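Hypothetical conserved protein (Geobacillus kaustophilus, PDB 2R5X) is of unknown function but belongs to the YugN-like family and folds as a curved antiparallel sheet packed against helices. Local coordinates at residues A[10-20]-A[68-78]. The protein carries 1 engineered substitution. Sequence-based numbering, arbitrary orientation.
Sequences LENQTVELSRL and SRYALIKLLTP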
# COMPACT_ATOMS: atom_id res chain seq x y z
N LEU A 10 -2.04 1.96 -10.14
CA LEU A 10 -2.77 1.15 -9.15
C LEU A 10 -4.24 1.53 -9.02
O LEU A 10 -5.09 0.67 -8.78
CB LEU A 10 -2.08 1.18 -7.78
CG LEU A 10 -0.70 0.51 -7.72
CD1 LEU A 10 -0.11 0.54 -6.32
CD2 LEU A 10 -0.78 -0.92 -8.21
N GLU A 11 -4.54 2.81 -9.22
CA GLU A 11 -5.90 3.34 -9.04
C GLU A 11 -6.83 2.98 -10.20
O GLU A 11 -8.02 3.32 -10.16
CB GLU A 11 -5.87 4.87 -8.86
CG GLU A 11 -4.85 5.41 -7.85
CD GLU A 11 -3.55 5.87 -8.50
OE1 GLU A 11 -3.04 5.18 -9.41
OE2 GLU A 11 -3.02 6.92 -8.09
N ASN A 12 -6.30 2.31 -11.22
CA ASN A 12 -7.02 2.07 -12.48
C ASN A 12 -7.66 0.69 -12.62
O ASN A 12 -8.37 0.43 -13.59
CB ASN A 12 -6.11 2.34 -13.69
CG ASN A 12 -5.61 3.78 -13.75
OD1 ASN A 12 -6.31 4.72 -13.38
ND2 ASN A 12 -4.38 3.95 -14.23
N GLN A 13 -7.40 -0.20 -11.65
CA GLN A 13 -8.01 -1.52 -11.67
C GLN A 13 -8.35 -2.03 -10.26
O GLN A 13 -7.75 -1.62 -9.27
CB GLN A 13 -7.14 -2.53 -12.45
CG GLN A 13 -6.10 -3.31 -11.63
CD GLN A 13 -4.97 -2.44 -11.11
OE1 GLN A 13 -4.18 -1.90 -11.88
NE2 GLN A 13 -4.89 -2.31 -9.79
N THR A 14 -9.34 -2.92 -10.21
CA THR A 14 -9.85 -3.48 -8.97
C THR A 14 -9.36 -4.91 -8.80
O THR A 14 -8.97 -5.56 -9.77
CB THR A 14 -11.39 -3.44 -8.94
OG1 THR A 14 -11.90 -4.16 -10.06
CG2 THR A 14 -11.91 -1.99 -9.01
N VAL A 15 -9.39 -5.41 -7.56
CA VAL A 15 -8.83 -6.73 -7.24
C VAL A 15 -9.56 -7.35 -6.04
O VAL A 15 -10.01 -6.64 -5.14
CB VAL A 15 -7.27 -6.65 -7.03
CG1 VAL A 15 -6.90 -5.71 -5.88
CG2 VAL A 15 -6.65 -8.04 -6.83
N GLU A 16 -9.71 -8.68 -6.06
CA GLU A 16 -10.25 -9.41 -4.92
C GLU A 16 -9.29 -9.34 -3.73
O GLU A 16 -8.08 -9.45 -3.91
CB GLU A 16 -10.53 -10.87 -5.30
CG GLU A 16 -11.36 -11.63 -4.26
CD GLU A 16 -11.78 -13.01 -4.72
OE1 GLU A 16 -11.97 -13.21 -5.94
OE2 GLU A 16 -11.95 -13.90 -3.85
N LEU A 17 -9.85 -9.15 -2.54
CA LEU A 17 -9.09 -8.91 -1.30
C LEU A 17 -8.10 -10.03 -0.94
O LEU A 17 -6.96 -9.75 -0.57
CB LEU A 17 -10.03 -8.61 -0.13
CG LEU A 17 -9.45 -8.38 1.28
CD1 LEU A 17 -8.44 -7.25 1.31
CD2 LEU A 17 -10.56 -8.10 2.27
N SER A 18 -8.54 -11.28 -1.06
CA SER A 18 -7.69 -12.44 -0.77
C SER A 18 -6.44 -12.45 -1.66
O SER A 18 -5.34 -12.78 -1.20
CB SER A 18 -8.47 -13.74 -0.94
OG SER A 18 -8.99 -13.83 -2.26
N ARG A 19 -6.63 -12.07 -2.91
CA ARG A 19 -5.53 -11.99 -3.87
C ARG A 19 -4.62 -10.80 -3.58
O ARG A 19 -3.41 -10.89 -3.74
CB ARG A 19 -6.08 -11.92 -5.30
CG ARG A 19 -7.03 -13.07 -5.64
CD ARG A 19 -7.27 -13.19 -7.13
NE ARG A 19 -8.22 -14.26 -7.43
CZ ARG A 19 -8.45 -14.74 -8.65
NH1 ARG A 19 -7.81 -14.26 -9.71
NH2 ARG A 19 -9.34 -15.72 -8.81
N LEU A 20 -5.22 -9.69 -3.12
CA LEU A 20 -4.46 -8.51 -2.70
C LEU A 20 -3.60 -8.82 -1.47
O LEU A 20 -2.40 -8.52 -1.46
CB LEU A 20 -5.39 -7.32 -2.44
CG LEU A 20 -4.70 -6.00 -2.03
CD1 LEU A 20 -3.72 -5.52 -3.10
CD2 LEU A 20 -5.73 -4.93 -1.73
N SER A 68 -14.63 -9.75 4.91
CA SER A 68 -14.92 -10.92 4.09
C SER A 68 -13.73 -11.35 3.24
O SER A 68 -12.92 -10.52 2.82
CB SER A 68 -16.13 -10.64 3.19
OG SER A 68 -16.42 -11.76 2.37
N ARG A 69 -13.63 -12.66 3.01
CA ARG A 69 -12.62 -13.25 2.12
C ARG A 69 -12.81 -12.72 0.70
O ARG A 69 -11.85 -12.26 0.07
CB ARG A 69 -12.73 -14.78 2.14
CG ARG A 69 -11.62 -15.50 1.40
CD ARG A 69 -12.08 -16.88 0.95
NE ARG A 69 -11.07 -17.56 0.14
CZ ARG A 69 -10.94 -17.42 -1.18
NH1 ARG A 69 -11.76 -16.62 -1.87
NH2 ARG A 69 -9.99 -18.09 -1.82
N TYR A 70 -14.05 -12.77 0.20
CA TYR A 70 -14.39 -12.08 -1.03
C TYR A 70 -14.85 -10.65 -0.75
O TYR A 70 -15.93 -10.42 -0.20
CB TYR A 70 -15.44 -12.82 -1.87
CG TYR A 70 -15.94 -11.97 -3.03
CD1 TYR A 70 -15.08 -11.62 -4.08
CD2 TYR A 70 -17.25 -11.49 -3.06
CE1 TYR A 70 -15.52 -10.83 -5.14
CE2 TYR A 70 -17.70 -10.70 -4.12
CZ TYR A 70 -16.83 -10.38 -5.15
OH TYR A 70 -17.26 -9.60 -6.20
N ALA A 71 -14.00 -9.71 -1.14
CA ALA A 71 -14.37 -8.31 -1.24
C ALA A 71 -13.64 -7.80 -2.47
O ALA A 71 -12.55 -8.27 -2.78
CB ALA A 71 -13.93 -7.55 -0.01
N LEU A 72 -14.26 -6.87 -3.19
CA LEU A 72 -13.58 -6.26 -4.33
C LEU A 72 -12.98 -4.93 -3.87
O LEU A 72 -13.69 -4.08 -3.33
CB LEU A 72 -14.51 -6.08 -5.53
CG LEU A 72 -13.86 -5.83 -6.89
CD1 LEU A 72 -13.11 -7.06 -7.39
CD2 LEU A 72 -14.91 -5.40 -7.91
N ILE A 73 -11.67 -4.79 -4.06
CA ILE A 73 -10.93 -3.63 -3.56
C ILE A 73 -10.51 -2.69 -4.70
O ILE A 73 -9.90 -3.12 -5.68
CB ILE A 73 -9.69 -4.09 -2.71
CG1 ILE A 73 -10.10 -5.05 -1.58
CG2 ILE A 73 -8.90 -2.89 -2.15
CD1 ILE A 73 -11.16 -4.51 -0.59
N LYS A 74 -10.87 -1.42 -4.57
CA LYS A 74 -10.37 -0.39 -5.47
C LYS A 74 -9.26 0.39 -4.75
O LYS A 74 -9.51 1.04 -3.74
CB LYS A 74 -11.51 0.52 -5.95
CG LYS A 74 -11.17 1.48 -7.10
CD LYS A 74 -10.48 2.75 -6.61
CE LYS A 74 -10.17 3.73 -7.71
NZ LYS A 74 -9.19 4.74 -7.24
N LEU A 75 -8.04 0.32 -5.28
CA LEU A 75 -6.87 0.93 -4.65
C LEU A 75 -6.80 2.44 -4.86
O LEU A 75 -7.16 2.96 -5.92
CB LEU A 75 -5.58 0.29 -5.15
CG LEU A 75 -5.30 -1.20 -4.92
CD1 LEU A 75 -4.05 -1.59 -5.66
CD2 LEU A 75 -5.14 -1.54 -3.45
N LEU A 76 -6.34 3.13 -3.82
CA LEU A 76 -6.17 4.58 -3.84
C LEU A 76 -4.71 4.92 -4.10
O LEU A 76 -3.88 4.03 -4.24
CB LEU A 76 -6.64 5.16 -2.50
CG LEU A 76 -8.09 4.85 -2.10
CD1 LEU A 76 -8.29 5.08 -0.61
CD2 LEU A 76 -9.09 5.68 -2.91
N THR A 77 -4.39 6.21 -4.19
CA THR A 77 -3.03 6.65 -4.45
C THR A 77 -2.14 6.32 -3.25
O THR A 77 -2.45 6.72 -2.12
CB THR A 77 -3.00 8.15 -4.78
OG1 THR A 77 -3.86 8.39 -5.91
CG2 THR A 77 -1.58 8.63 -5.13
N PRO A 78 -1.05 5.56 -3.49
CA PRO A 78 -0.12 5.21 -2.40
C PRO A 78 0.59 6.41 -1.84
O PRO A 78 0.86 7.37 -2.57
CB PRO A 78 0.88 4.27 -3.09
CG PRO A 78 0.17 3.77 -4.30
CD PRO A 78 -0.62 4.96 -4.76
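Val15 and Ile73 form the hydrogen-bonded pair of a short antiparallel strand pairing that adds strand 14-16 to the edge of strand 71-84. Ile73 N gives a nearly straight bond to Val15 O (2.7 Å, 164°), and Val15 N returns one to Ile73 O. As the chain turns into helix 17-26, Leu17 N prolongs the pairing by bonding to Ala71 O. On the side of the sheet carrying Val15 and Ile73, Leu17, the first residue of the helix, lays CB against Ile73 CG1 at 3.8 Å. One turn on, Leu20 comes in at about a right angle to Ile73, its CD2 meeting both Ile73 CG2 and Leu75 CD2. Leu75 sends its other methyl, CD1, to Leu10 CB, and helix 99-117 closes over Leu10 and Leu75 through Leu116. On the face of Glu16 and Leu72, Glu16 extends away from its backbone N (chi1 -168°) and brings its carboxylate to the edge of the Tyr70 ring, the two planes perpendicular, with Glu16 CD 3.6 Å from Tyr70 CD1. Glu16 OE2 makes a long salt bridge of 3.4 Å to Arg69 NH1, on a poorly ordered side chain. At the far end, Glu11 bends at chi2 (96°) to reach Thr77, whose OG1 donates to Glu11 OE2 at 2.8 Å. With an alanine here, the Thr77 hydroxyl is likely to lose this acceptor and be freer to turn. The bond falls on the anti lone pair of Glu11 OE2, directed away from OE1.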